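Local coordinates for ORF 37 (Human herpesvirus 8 type M, PDB 3FHD), which processes branched or non-linear viral DNA as a nuclease of the PD-(D/E)XK superfamily, cutting single- and double-stranded DNA by endonuclease and exonuclease action, at residues A[56-61]-A[160-165]; A[112-117]-A[126-131]; A[352-357]-A[389-394]; A[363-368]-A[377-382]; A[369-374]-A[435-440]. One frame throughout, in Å; residues are numbered along the deposited sequence.

Interaction 1 of 5, residues A[56-61]-A[160-165]. With SO4 (sulfate ion), chain B.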
# COMPACT_ATOMS: atom_id res chain seq x y z
N SER A 56 9.28 -12.38 15.89
CA SER A 56 8.71 -12.42 17.24
C SER A 56 8.44 -11.08 17.93
O SER A 56 8.00 -11.06 19.09
CB SER A 56 9.55 -13.30 18.17
OG SER A 56 10.72 -12.61 18.61
N LEU A 57 8.71 -9.97 17.25
CA LEU A 57 8.51 -8.64 17.81
C LEU A 57 7.16 -8.04 17.35
O LEU A 57 6.98 -6.84 17.35
CB LEU A 57 9.68 -7.73 17.44
CG LEU A 57 11.08 -8.19 17.96
CD1 LEU A 57 12.11 -7.10 17.70
CD2 LEU A 57 11.05 -8.54 19.42
N SER A 58 6.24 -8.92 16.94
CA SER A 58 4.92 -8.54 16.40
C SER A 58 3.93 -8.07 17.49
O SER A 58 4.08 -8.40 18.66
CB SER A 58 4.34 -9.77 15.68
OG SER A 58 4.01 -10.77 16.62
N PHE A 59 2.89 -7.36 17.10
CA PHE A 59 1.80 -6.98 18.01
C PHE A 59 1.17 -8.25 18.64
O PHE A 59 0.84 -8.25 19.81
CB PHE A 59 0.74 -6.22 17.20
CG PHE A 59 -0.33 -5.47 18.05
CD1 PHE A 59 -0.00 -4.75 19.18
CD2 PHE A 59 -1.65 -5.43 17.61
CE1 PHE A 59 -0.99 -4.07 19.94
CE2 PHE A 59 -2.66 -4.71 18.37
CZ PHE A 59 -2.30 -4.02 19.50
N SER A 60 0.99 -9.31 17.86
CA SER A 60 0.37 -10.56 18.36
C SER A 60 1.19 -11.16 19.50
O SER A 60 0.63 -11.51 20.55
CB SER A 60 0.14 -11.56 17.21
OG SER A 60 -0.71 -10.99 16.20
N LYS A 61 2.51 -11.28 19.31
CA LYS A 61 3.37 -11.83 20.35
C LYS A 61 3.45 -10.89 21.57
O LYS A 61 3.55 -11.35 22.70
CB LYS A 61 4.77 -12.13 19.80
CG LYS A 61 4.82 -13.22 18.71
CD LYS A 61 4.35 -14.58 19.20
CE LYS A 61 4.85 -15.73 18.27
NZ LYS A 61 4.60 -15.47 16.80
N LEU A 160 6.05 -5.37 12.19
CA LEU A 160 5.27 -4.14 12.37
C LEU A 160 3.87 -4.23 11.70
O LEU A 160 2.86 -3.72 12.23
CB LEU A 160 6.08 -2.99 11.74
CG LEU A 160 5.37 -1.63 11.78
CD1 LEU A 160 5.08 -1.15 13.20
CD2 LEU A 160 6.15 -0.54 10.98
N ARG A 161 3.82 -4.91 10.55
CA ARG A 161 2.58 -5.10 9.82
C ARG A 161 1.58 -6.11 10.45
O ARG A 161 0.37 -6.09 10.12
CB ARG A 161 2.89 -5.45 8.36
CG ARG A 161 3.58 -4.29 7.65
CD ARG A 161 4.25 -4.79 6.35
NE ARG A 161 3.25 -5.42 5.48
CZ ARG A 161 2.54 -4.76 4.56
NH1 ARG A 161 2.75 -3.47 4.34
NH2 ARG A 161 1.62 -5.40 3.84
N ASP A 162 2.06 -6.92 11.35
CA ASP A 162 1.20 -7.89 12.05
C ASP A 162 0.12 -7.14 12.85
O ASP A 162 0.39 -6.05 13.41
CB ASP A 162 2.03 -8.79 12.96
CG ASP A 162 1.15 -9.75 13.75
OD1 ASP A 162 0.64 -10.69 13.13
OD2 ASP A 162 0.87 -9.51 14.95
N GLY A 163 -1.11 -7.68 12.84
CA GLY A 163 -2.23 -7.13 13.61
C GLY A 163 -2.96 -5.98 12.91
O GLY A 163 -3.86 -5.37 13.46
N ILE A 164 -2.54 -5.70 11.69
CA ILE A 164 -3.09 -4.56 11.00
C ILE A 164 -3.76 -5.01 9.71
O ILE A 164 -3.20 -5.85 9.00
CB ILE A 164 -1.94 -3.56 10.61
CG1 ILE A 164 -1.28 -2.96 11.86
CG2 ILE A 164 -2.46 -2.50 9.67
CD1 ILE A 164 -1.89 -1.65 12.35
N ILE A 165 -4.90 -4.40 9.37
CA ILE A 165 -5.50 -4.62 8.06
C ILE A 165 -4.84 -3.58 7.12
O ILE A 165 -5.12 -2.39 7.22
CB ILE A 165 -7.01 -4.44 8.08
CG1 ILE A 165 -7.69 -5.59 8.87
CG2 ILE A 165 -7.57 -4.46 6.60
CD1 ILE A 165 -9.17 -5.30 9.23
S SO4 B . 0.25 -2.39 1.80
O1 SO4 B . -0.36 -3.60 2.31
O2 SO4 B . 0.30 -2.46 0.34
O3 SO4 B . -0.60 -1.30 2.22
O4 SO4 B . 1.53 -2.19 2.42
O HOH W 1 2.77 -5.72 14.77
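Asp162 OD2 is gripped by two groups of Ser60: the backbone N at 2.9 Å, arriving nearly along the C-O axis of the carboxylate, and the hydroxyl OG at 2.5 Å, a very short distance best read with caution. Both donors lie in the first turn of the helix that begins at Phe59, so the carboxylate sits against a helix N-terminus, where the peptide dipoles would probably stabilise its negative charge. The helix is capped from within as well. Ser58 is its N-cap residue, and with OG turned between the backbone N and the carbonyl carbon (chi1 69°) this hydroxyl accepts from Lys61 N at 3.1 Å. A water takes the Phe59 N-H at 2.9 Å and can donate to Asp162 O at 2.8 Å, adding an indirect link beside the direct ones. The Phe59 ring brings its edge to Gly163 CA, inside a type II turn from Arg161 to Ile164. Around this buried junction, Asp162 OD1 is held by Ser185 N, while Arg85 of helix 83-100 bonds to Asp162 O and forms a cation-pi contact with Phe59. Here helix 59-64, helix 83-100 and the end of helix 157-161 meet just ahead of strand 165-166.

Interaction 2 of 5, residues A[112-117]-A[126-131]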
# COMPACT_ATOMS: atom_id res chain seq x y z
N ARG A 112 7.75 13.55 25.30
CA ARG A 112 6.50 14.29 25.08
C ARG A 112 5.27 13.56 25.61
O ARG A 112 4.23 14.16 25.83
CB ARG A 112 6.30 14.60 23.59
CG ARG A 112 7.37 15.50 22.95
CD ARG A 112 7.36 16.88 23.61
NE ARG A 112 8.68 17.51 23.56
CZ ARG A 112 9.00 18.60 24.26
NH1 ARG A 112 10.22 19.11 24.14
NH2 ARG A 112 8.11 19.19 25.06
N VAL A 113 5.38 12.25 25.76
CA VAL A 113 4.22 11.45 26.17
C VAL A 113 4.37 11.00 27.63
O VAL A 113 3.37 10.91 28.33
CB VAL A 113 3.96 10.23 25.20
CG1 VAL A 113 2.73 9.37 25.63
CG2 VAL A 113 3.79 10.69 23.74
N PHE A 114 5.60 10.73 28.06
CA PHE A 114 5.85 10.11 29.38
C PHE A 114 6.37 11.11 30.41
O PHE A 114 6.81 10.71 31.48
CB PHE A 114 6.86 8.95 29.31
CG PHE A 114 6.47 7.79 28.42
CD1 PHE A 114 5.16 7.62 27.95
CD2 PHE A 114 7.43 6.82 28.11
CE1 PHE A 114 4.83 6.53 27.13
CE2 PHE A 114 7.11 5.71 27.29
CZ PHE A 114 5.82 5.57 26.80
N GLY A 115 6.34 12.40 30.08
CA GLY A 115 6.80 13.44 30.99
C GLY A 115 8.29 13.41 31.28
O GLY A 115 8.73 13.99 32.25
N GLY A 116 9.07 12.72 30.44
CA GLY A 116 10.52 12.66 30.64
C GLY A 116 11.04 11.36 31.22
O GLY A 116 12.25 11.19 31.35
N VAL A 117 10.14 10.43 31.56
CA VAL A 117 10.52 9.19 32.26
C VAL A 117 10.59 7.97 31.31
O VAL A 117 9.69 7.78 30.49
CB VAL A 117 9.52 8.90 33.41
CG1 VAL A 117 9.83 7.56 34.10
CG2 VAL A 117 9.53 10.03 34.40
N TYR A 126 0.87 2.04 28.90
CA TYR A 126 -0.51 2.09 28.43
C TYR A 126 -1.27 3.34 28.90
O TYR A 126 -1.94 3.99 28.11
CB TYR A 126 -1.32 0.81 28.78
CG TYR A 126 -2.73 0.97 28.29
CD1 TYR A 126 -3.06 0.66 26.95
CD2 TYR A 126 -3.70 1.53 29.10
CE1 TYR A 126 -4.32 0.87 26.48
CE2 TYR A 126 -4.99 1.74 28.65
CZ TYR A 126 -5.28 1.41 27.34
OH TYR A 126 -6.54 1.63 26.87
N ALA A 127 -1.19 3.65 30.20
CA ALA A 127 -1.86 4.82 30.76
C ALA A 127 -1.41 6.12 30.05
O ALA A 127 -2.24 6.92 29.63
CB ALA A 127 -1.64 4.90 32.25
N ALA A 128 -0.11 6.29 29.89
CA ALA A 128 0.45 7.47 29.21
C ALA A 128 0.02 7.54 27.74
O ALA A 128 -0.30 8.63 27.22
CB ALA A 128 1.98 7.48 29.33
N CYS A 129 0.04 6.39 27.07
CA CYS A 129 -0.48 6.30 25.69
C CYS A 129 -1.97 6.61 25.63
O CYS A 129 -2.42 7.27 24.70
CB CYS A 129 -0.17 4.94 25.07
SG CYS A 129 1.59 4.79 24.73
N SER A 130 -2.73 6.17 26.64
CA SER A 130 -4.15 6.48 26.69
C SER A 130 -4.42 7.98 26.77
O SER A 130 -5.53 8.44 26.44
CB SER A 130 -4.81 5.78 27.88
OG SER A 130 -6.22 5.82 27.71
N GLN A 131 -3.43 8.74 27.24
CA GLN A 131 -3.56 10.19 27.49
C GLN A 131 -3.03 11.04 26.32
O GLN A 131 -3.05 12.28 26.38
CB GLN A 131 -2.85 10.55 28.80
CG GLN A 131 -3.54 10.02 30.06
CD GLN A 131 -2.63 10.01 31.29
OE1 GLN A 131 -1.69 10.80 31.41
NE2 GLN A 131 -2.92 9.10 32.23
O HOH W 2 0.68 10.91 28.09
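Val113 and Phe114 reach Ala128 through different first torsions. CG1 of Val113 stands opposite its own backbone N (chi1 180°), which carries this methyl to the second helix, whereas Phe114 has CG anti to its carbonyl carbon, beside the backbone N (chi1 -60°), and so turns its ring to the same alanine. The Ala128 methyl is thus met by two groups: it lies 3.5 Å from Phe114 CD1, oblique to the ring, and its CB is 4.2 Å from Val113 CG1. Val113 CG1 also lies 3.5 Å from Ala128 O. Further along the ring, Cys129 SG sits at the edge, near the ring plane, 4.4 Å from Phe114 CE1. No direct hydrogen bond joins the two segments. Their polar link is a water that donates to Val113 O at 2.7 Å and to Ala128 O at 2.6 Å; Ala128 O also accepts from Gln131 N as the second helix closes. After Phe114 the chain reverses through a type I' turn to Val117, with glycines at both central positions, where phi is positive. The arrangement is a small, mainly apolar junction: the loop end of helix 104-113 packs on helix 122-130, with Tyr90 of helix 83-100 meeting the Phe114 ring edge-to-face and Met86 of the same helix touching Cys129.

Interaction 3 of 5, residues A[352-357]-A[389-394]. With SO4 (sulfate ion), chain D.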
# COMPACT_ATOMS: atom_id res chain seq x y z
N GLU A 352 -23.04 2.50 -7.24
CA GLU A 352 -22.56 3.85 -6.91
C GLU A 352 -21.08 4.03 -7.30
O GLU A 352 -20.67 5.07 -7.83
CB GLU A 352 -22.79 4.11 -5.42
CG GLU A 352 -22.16 5.38 -4.85
CD GLU A 352 -23.09 6.59 -4.89
OE1 GLU A 352 -23.84 6.77 -5.88
OE2 GLU A 352 -23.06 7.37 -3.90
N CYS A 353 -20.28 2.99 -7.05
CA CYS A 353 -18.87 3.03 -7.39
C CYS A 353 -18.70 3.04 -8.91
O CYS A 353 -17.83 3.74 -9.41
CB CYS A 353 -18.11 1.84 -6.78
SG CYS A 353 -17.94 1.87 -4.94
N ILE A 354 -19.51 2.26 -9.64
CA ILE A 354 -19.44 2.29 -11.11
C ILE A 354 -19.81 3.69 -11.63
O ILE A 354 -19.12 4.24 -12.48
CB ILE A 354 -20.27 1.17 -11.78
CG1 ILE A 354 -19.63 -0.20 -11.53
CG2 ILE A 354 -20.37 1.40 -13.31
CD1 ILE A 354 -20.51 -1.39 -11.85
N LEU A 355 -20.90 4.25 -11.08
CA LEU A 355 -21.33 5.62 -11.39
C LEU A 355 -20.19 6.65 -11.34
O LEU A 355 -20.10 7.53 -12.20
CB LEU A 355 -22.48 6.05 -10.46
CG LEU A 355 -23.10 7.40 -10.81
CD1 LEU A 355 -23.72 7.31 -12.21
CD2 LEU A 355 -24.13 7.82 -9.77
N HIS A 356 -19.33 6.53 -10.33
CA HIS A 356 -18.23 7.46 -10.11
C HIS A 356 -16.91 7.05 -10.77
O HIS A 356 -15.91 7.78 -10.66
CB HIS A 356 -18.03 7.67 -8.61
CG HIS A 356 -19.10 8.54 -8.02
ND1 HIS A 356 -20.33 8.05 -7.65
CD2 HIS A 356 -19.15 9.88 -7.84
CE1 HIS A 356 -21.09 9.05 -7.22
NE2 HIS A 356 -20.40 10.17 -7.34
N ASN A 357 -16.92 5.90 -11.45
CA ASN A 357 -15.73 5.38 -12.13
C ASN A 357 -16.03 4.96 -13.57
O ASN A 357 -15.67 3.86 -14.00
CB ASN A 357 -15.08 4.23 -11.35
CG ASN A 357 -14.40 4.70 -10.08
OD1 ASN A 357 -13.29 5.25 -10.12
ND2 ASN A 357 -15.07 4.52 -8.95
N VAL A 389 -11.30 1.45 -13.86
CA VAL A 389 -11.04 0.52 -12.75
C VAL A 389 -12.24 -0.41 -12.57
O VAL A 389 -13.38 0.02 -12.72
CB VAL A 389 -10.73 1.26 -11.41
CG1 VAL A 389 -11.96 2.02 -10.91
CG2 VAL A 389 -10.20 0.24 -10.36
N ASN A 390 -11.97 -1.68 -12.27
CA ASN A 390 -13.01 -2.62 -11.87
C ASN A 390 -13.26 -2.46 -10.36
O ASN A 390 -12.39 -2.82 -9.51
CB ASN A 390 -12.58 -4.05 -12.23
CG ASN A 390 -13.60 -5.10 -11.83
OD1 ASN A 390 -14.65 -4.81 -11.24
ND2 ASN A 390 -13.30 -6.36 -12.19
N VAL A 391 -14.44 -1.93 -10.03
CA VAL A 391 -14.76 -1.56 -8.64
C VAL A 391 -14.96 -2.77 -7.73
O VAL A 391 -15.01 -2.64 -6.51
CB VAL A 391 -15.99 -0.59 -8.54
CG1 VAL A 391 -15.79 0.65 -9.44
CG2 VAL A 391 -17.30 -1.32 -8.89
N ARG A 392 -15.05 -3.96 -8.34
CA ARG A 392 -15.14 -5.21 -7.60
C ARG A 392 -13.77 -5.85 -7.38
O ARG A 392 -13.66 -6.87 -6.71
CB ARG A 392 -16.03 -6.21 -8.35
CG ARG A 392 -17.48 -5.75 -8.49
CD ARG A 392 -18.40 -6.93 -8.77
NE ARG A 392 -18.66 -7.74 -7.59
CZ ARG A 392 -18.66 -9.07 -7.56
NH1 ARG A 392 -18.38 -9.79 -8.64
NH2 ARG A 392 -18.92 -9.70 -6.41
N HIS A 393 -12.73 -5.30 -7.99
CA HIS A 393 -11.43 -5.99 -7.94
C HIS A 393 -10.73 -5.61 -6.65
O HIS A 393 -10.89 -4.49 -6.14
CB HIS A 393 -10.55 -5.67 -9.15
CG HIS A 393 -9.31 -6.52 -9.24
ND1 HIS A 393 -8.16 -6.23 -8.53
CD2 HIS A 393 -9.04 -7.65 -9.93
CE1 HIS A 393 -7.24 -7.15 -8.78
NE2 HIS A 393 -7.75 -8.02 -9.64
N SER A 394 -9.91 -6.53 -6.13
CA SER A 394 -9.15 -6.23 -4.91
C SER A 394 -8.28 -4.96 -5.01
O SER A 394 -8.03 -4.34 -3.99
CB SER A 394 -8.32 -7.45 -4.49
OG SER A 394 -7.20 -7.57 -5.30
S SO4 D . -20.57 -13.11 -4.40
O1 SO4 D . -20.32 -14.01 -5.53
O2 SO4 D . -19.57 -12.05 -4.42
O3 SO4 D . -21.92 -12.53 -4.51
O4 SO4 D . -20.49 -13.86 -3.15
O HOH W 3 -15.78 1.32 -13.23
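Asn357 and Val389 are joined through a water rather than by any direct hydrogen bond, the water donating to Asn357 O at 2.7 Å and to Val389 O at 2.8 Å. It links the residue just beyond helix 348-355 to the end of strand 379-389 of the nuclease sheet. An Asx turn follows, Asn390 OD1 accepting from Arg392 N within a type I turn from Asn390 to His393, the N-cap of helix 394-412. Val391, in this turn, projects its branches into the helix end: CG2 meets Ile354 CG1 at 3.7 Å, the two side chains crossing at about a right angle, and CB lies 3.7 Å from Cys353 CB. Phe396 of helix 394-412 packs against Cys353, Asn357, Val389 and Val391, completing the buried cluster. The Val389 side chain lies about 9 Å from that of Glu266, a magnesium ligand. The Asn357 amide is fixed at both ends, ND2 donating one N-H to Cys353 O at 2.9 Å and OD1 accepting from Tyr465 N beyond the two segments. Val389 CG1, placed between its own backbone N and carbonyl carbon (chi1 67°), rests 3.6 Å from Asn357 OD1.

Interaction 4 of 5, residues A[363-368]-A[377-382]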
# COMPACT_ATOMS: atom_id res chain seq x y z
N ASP A 363 -4.93 7.00 -19.33
CA ASP A 363 -3.88 7.46 -20.24
C ASP A 363 -2.99 6.28 -20.60
O ASP A 363 -2.52 5.57 -19.70
CB ASP A 363 -3.03 8.54 -19.58
CG ASP A 363 -3.79 9.84 -19.38
OD1 ASP A 363 -4.39 10.34 -20.34
OD2 ASP A 363 -3.79 10.38 -18.25
N VAL A 364 -2.75 6.07 -21.90
CA VAL A 364 -1.82 5.01 -22.31
C VAL A 364 -0.53 5.63 -22.86
O VAL A 364 -0.59 6.49 -23.70
CB VAL A 364 -2.46 4.08 -23.37
CG1 VAL A 364 -1.46 3.00 -23.79
CG2 VAL A 364 -3.74 3.46 -22.80
N TYR A 365 0.63 5.17 -22.37
CA TYR A 365 1.94 5.65 -22.81
C TYR A 365 2.69 4.52 -23.49
O TYR A 365 3.06 3.54 -22.86
CB TYR A 365 2.78 6.16 -21.63
CG TYR A 365 2.11 7.23 -20.84
CD1 TYR A 365 2.31 8.57 -21.17
CD2 TYR A 365 1.23 6.92 -19.80
CE1 TYR A 365 1.70 9.58 -20.46
CE2 TYR A 365 0.59 7.94 -19.08
CZ TYR A 365 0.83 9.27 -19.44
OH TYR A 365 0.23 10.31 -18.77
N VAL A 366 2.90 4.66 -24.78
CA VAL A 366 3.74 3.71 -25.51
C VAL A 366 5.17 4.21 -25.38
O VAL A 366 5.45 5.37 -25.68
CB VAL A 366 3.31 3.61 -26.99
CG1 VAL A 366 4.28 2.71 -27.78
CG2 VAL A 366 1.86 3.11 -27.10
N LEU A 367 6.09 3.36 -24.92
CA LEU A 367 7.45 3.84 -24.72
C LEU A 367 8.32 3.58 -25.94
O LEU A 367 8.04 2.64 -26.70
CB LEU A 367 8.06 3.21 -23.46
CG LEU A 367 7.21 3.34 -22.17
CD1 LEU A 367 7.68 2.39 -21.08
CD2 LEU A 367 7.20 4.79 -21.68
N THR A 368 9.35 4.41 -26.14
CA THR A 368 10.35 4.11 -27.14
C THR A 368 11.10 2.81 -26.84
O THR A 368 11.34 2.44 -25.69
CB THR A 368 11.39 5.26 -27.35
OG1 THR A 368 12.04 5.56 -26.11
CG2 THR A 368 10.72 6.50 -27.93
N ILE A 377 14.86 5.21 -22.95
CA ILE A 377 13.44 4.91 -22.94
C ILE A 377 12.68 6.16 -22.51
O ILE A 377 12.78 6.58 -21.35
CB ILE A 377 13.08 3.72 -21.99
CG1 ILE A 377 13.81 2.43 -22.45
CG2 ILE A 377 11.56 3.54 -21.91
CD1 ILE A 377 13.95 1.34 -21.36
N SER A 378 11.92 6.72 -23.44
CA SER A 378 11.10 7.90 -23.19
C SER A 378 9.71 7.67 -23.80
O SER A 378 9.46 6.60 -24.36
CB SER A 378 11.78 9.14 -23.80
OG SER A 378 12.05 8.95 -25.17
N ILE A 379 8.81 8.64 -23.68
CA ILE A 379 7.46 8.50 -24.24
C ILE A 379 7.54 8.67 -25.75
O ILE A 379 8.10 9.66 -26.23
CB ILE A 379 6.46 9.53 -23.61
CG1 ILE A 379 6.33 9.30 -22.10
CG2 ILE A 379 5.10 9.47 -24.28
CD1 ILE A 379 5.61 10.43 -21.37
N LYS A 380 7.02 7.68 -26.49
CA LYS A 380 6.91 7.74 -27.95
C LYS A 380 5.55 8.32 -28.35
O LYS A 380 5.47 9.13 -29.26
CB LYS A 380 7.04 6.34 -28.57
CG LYS A 380 7.00 6.33 -30.09
CD LYS A 380 6.47 5.04 -30.64
CE LYS A 380 6.67 4.97 -32.15
NZ LYS A 380 5.61 5.66 -32.92
N ALA A 381 4.49 7.88 -27.67
CA ALA A 381 3.14 8.33 -27.99
C ALA A 381 2.24 8.12 -26.79
O ALA A 381 2.47 7.23 -25.97
CB ALA A 381 2.60 7.58 -29.19
N ARG A 382 1.19 8.95 -26.73
CA ARG A 382 0.29 9.04 -25.59
C ARG A 382 -1.13 9.13 -26.13
O ARG A 382 -1.36 9.88 -27.05
CB ARG A 382 0.63 10.32 -24.84
CG ARG A 382 -0.02 10.54 -23.52
CD ARG A 382 0.26 11.98 -23.10
NE ARG A 382 -0.53 12.44 -21.96
CZ ARG A 382 -1.82 12.16 -21.75
NH1 ARG A 382 -2.42 12.65 -20.66
NH2 ARG A 382 -2.52 11.41 -22.60
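On the packed side of this strand pair, the buried side chains of Tyr365 and Leu367 meet isoleucines: Tyr365 CD1 lies 3.8 Å from Ile379 CD1, and Leu367 CB 3.8 Å from Ile377 CG2. Firm bonds run nearby. Thr368 N donates to Ser378 O at 2.8 Å, almost head-on to the carbonyl oxygen, and Ser378 N returns an almost straight bond to Thr368 OG1 at 2.9 Å; the hydroxyl reaches it by lying between its own backbone N and carbonyl carbon (chi1 57°). The exposed Arg382 is different. Extended from CG to NE, it runs alongside Tyr365, with CG 3.6 Å from Tyr365 CE1, but its guanidinium is held loosely, NH1 and NH2 making weak salt-bridge bonds to Asp363 OD1, which Lys384 also engages. Between them, Val366 N donates to Ala381 O at 2.9 Å, while Val366 O accepts from Lys380 N at 2.9 Å and, weakly, from Ala381 N. Two residues, Lys380 and Ala381, thus stand opposite the single Val366, the defining feature of a classic beta bulge, here in an antiparallel strand pair of the central sheet of this PD-(D/E)XK nuclease fold.

Interaction 5 of 5, residues A[369-374]-A[435-440]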
# COMPACT_ATOMS: atom_id res chain seq x y z
N ASP A 369 11.44 2.12 -27.92
CA ASP A 369 12.14 0.85 -27.85
C ASP A 369 13.65 1.13 -27.80
O ASP A 369 14.19 1.71 -28.73
CB ASP A 369 11.74 0.02 -29.07
CG ASP A 369 12.28 -1.38 -29.04
OD1 ASP A 369 13.32 -1.65 -28.40
OD2 ASP A 369 11.64 -2.24 -29.67
N PRO A 370 14.34 0.70 -26.70
CA PRO A 370 15.79 0.95 -26.62
C PRO A 370 16.65 0.21 -27.67
O PRO A 370 17.87 0.45 -27.76
CB PRO A 370 16.15 0.52 -25.19
CG PRO A 370 15.08 -0.49 -24.81
CD PRO A 370 13.83 -0.04 -25.53
N GLN A 371 16.05 -0.68 -28.47
CA GLN A 371 16.83 -1.30 -29.55
C GLN A 371 17.04 -0.31 -30.69
O GLN A 371 17.98 -0.44 -31.49
CB GLN A 371 16.19 -2.60 -30.03
CG GLN A 371 17.16 -3.48 -30.83
CD GLN A 371 16.60 -4.85 -31.11
OE1 GLN A 371 15.77 -5.36 -30.35
NE2 GLN A 371 17.03 -5.45 -32.20
N ASP A 372 16.15 0.67 -30.76
CA ASP A 372 16.26 1.76 -31.73
C ASP A 372 17.24 2.82 -31.22
O ASP A 372 18.14 3.25 -31.95
CB ASP A 372 14.88 2.39 -31.97
CG ASP A 372 13.87 1.43 -32.64
OD1 ASP A 372 14.28 0.35 -33.15
OD2 ASP A 372 12.66 1.77 -32.66
N THR A 373 17.09 3.21 -29.95
CA THR A 373 17.81 4.35 -29.37
C THR A 373 19.14 3.97 -28.71
O THR A 373 19.84 4.84 -28.17
CB THR A 373 16.93 5.08 -28.32
OG1 THR A 373 16.63 4.16 -27.26
CG2 THR A 373 15.63 5.57 -28.93
N ARG A 374 19.46 2.67 -28.74
CA ARG A 374 20.61 2.07 -28.02
C ARG A 374 20.66 2.39 -26.51
O ARG A 374 21.75 2.39 -25.91
CB ARG A 374 21.95 2.42 -28.69
CG ARG A 374 22.09 2.01 -30.16
CD ARG A 374 21.49 0.64 -30.50
NE ARG A 374 22.29 -0.49 -30.00
CZ ARG A 374 21.84 -1.74 -29.87
NH1 ARG A 374 22.65 -2.68 -29.40
NH2 ARG A 374 20.58 -2.05 -30.22
N GLY A 435 16.86 -8.98 -25.44
CA GLY A 435 17.29 -9.87 -26.51
C GLY A 435 18.76 -9.67 -26.77
O GLY A 435 19.40 -8.79 -26.18
N TYR A 436 19.29 -10.48 -27.68
CA TYR A 436 20.70 -10.46 -28.00
C TYR A 436 21.17 -9.13 -28.59
O TYR A 436 22.31 -8.75 -28.38
CB TYR A 436 21.07 -11.64 -28.90
CG TYR A 436 21.02 -12.95 -28.15
CD1 TYR A 436 22.18 -13.49 -27.58
CD2 TYR A 436 19.81 -13.64 -27.99
CE1 TYR A 436 22.14 -14.69 -26.88
CE2 TYR A 436 19.76 -14.84 -27.28
CZ TYR A 436 20.94 -15.35 -26.74
OH TYR A 436 20.90 -16.54 -26.04
N GLN A 437 20.28 -8.44 -29.28
CA GLN A 437 20.61 -7.19 -29.98
C GLN A 437 20.26 -5.92 -29.18
O GLN A 437 20.50 -4.81 -29.66
CB GLN A 437 19.94 -7.17 -31.34
CG GLN A 437 20.39 -8.30 -32.28
CD GLN A 437 19.80 -8.18 -33.64
OE1 GLN A 437 19.88 -7.13 -34.28
NE2 GLN A 437 19.22 -9.28 -34.14
N ASP A 438 19.70 -6.08 -27.98
CA ASP A 438 19.40 -4.95 -27.10
C ASP A 438 20.68 -4.39 -26.49
O ASP A 438 21.61 -5.14 -26.22
CB ASP A 438 18.43 -5.35 -25.98
CG ASP A 438 16.96 -5.40 -26.44
OD1 ASP A 438 16.55 -4.47 -27.17
OD2 ASP A 438 16.24 -6.36 -26.09
N PRO A 439 20.75 -3.06 -26.27
CA PRO A 439 21.92 -2.49 -25.57
C PRO A 439 22.09 -3.03 -24.16
O PRO A 439 21.10 -3.34 -23.49
CB PRO A 439 21.59 -0.99 -25.49
CG PRO A 439 20.10 -0.92 -25.64
CD PRO A 439 19.78 -2.02 -26.63
N VAL A 440 23.34 -3.15 -23.72
CA VAL A 440 23.65 -3.51 -22.33
C VAL A 440 23.02 -2.50 -21.36
O VAL A 440 22.37 -2.88 -20.38
CB VAL A 440 25.19 -3.55 -22.08
CG1 VAL A 440 25.48 -4.22 -20.74
CG2 VAL A 440 25.89 -4.28 -23.20
O HOH W 4 15.26 -7.92 -28.31
O HOH W 5 23.54 -5.39 -28.79
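Hydrogen bonding across the contact comes from Arg374, which grips Gln437 O end-on with both terminal nitrogens, NH2 at 2.8 Å and NH1 at 3.0 Å. Gln437 O lies in the guanidinium plane, and bends at chi2 and chi3 fold the arginine back to reach it; a weak bond from NH2 to Gln371 O joins in. Van der Waals packing centres on Pro439, whose CD sits over one guanidinium face, offset toward the rim, and 3.3 Å from Pro370 O. The apolar pair is Pro439 CG with Pro370 CB, at 4.2 Å. Among the acceptors, Gln371 OE1 and Asp438 OD1 lie 3.4 Å apart; a water bridges OE1, weakly, to Asp438 OD2. Asp369 OD1 and Asp438 OD1 are like charges 4.5 Å apart, with Arg432 salt-bridged to both residues, while Lys277 binds Gln371 OE1 and Asp369 OD2. Asp369 caps the short, weakly bonded helix 370-373 through Gln371 N. That helix, linking strands 362-367 and 379-389, packs on the loop between strands 423-432 and 443-444.

Interactions 1 and 3 are buried, interactions 2, 4 and 5 only partly so. Interaction 2 is nested within the chain loop closed by interaction 1, and both belong to the helical side of the molecule, on the opposite side of the chain's centre from interactions 4 and 5. Strand 379-389 serves interactions 3 and 4 at its two ends. Interactions 4 and 5 touch, Ile377 packing on Pro370; helix 370-373 lies in the connection between the two strands of interaction 4. Chemistry follows place: a carboxylate at a helix start in interaction 1, apolar packing with one bridging water each in interactions 2 and 3, backbone bonding in the sheet, and an arginine-carbonyl grip at the periphery.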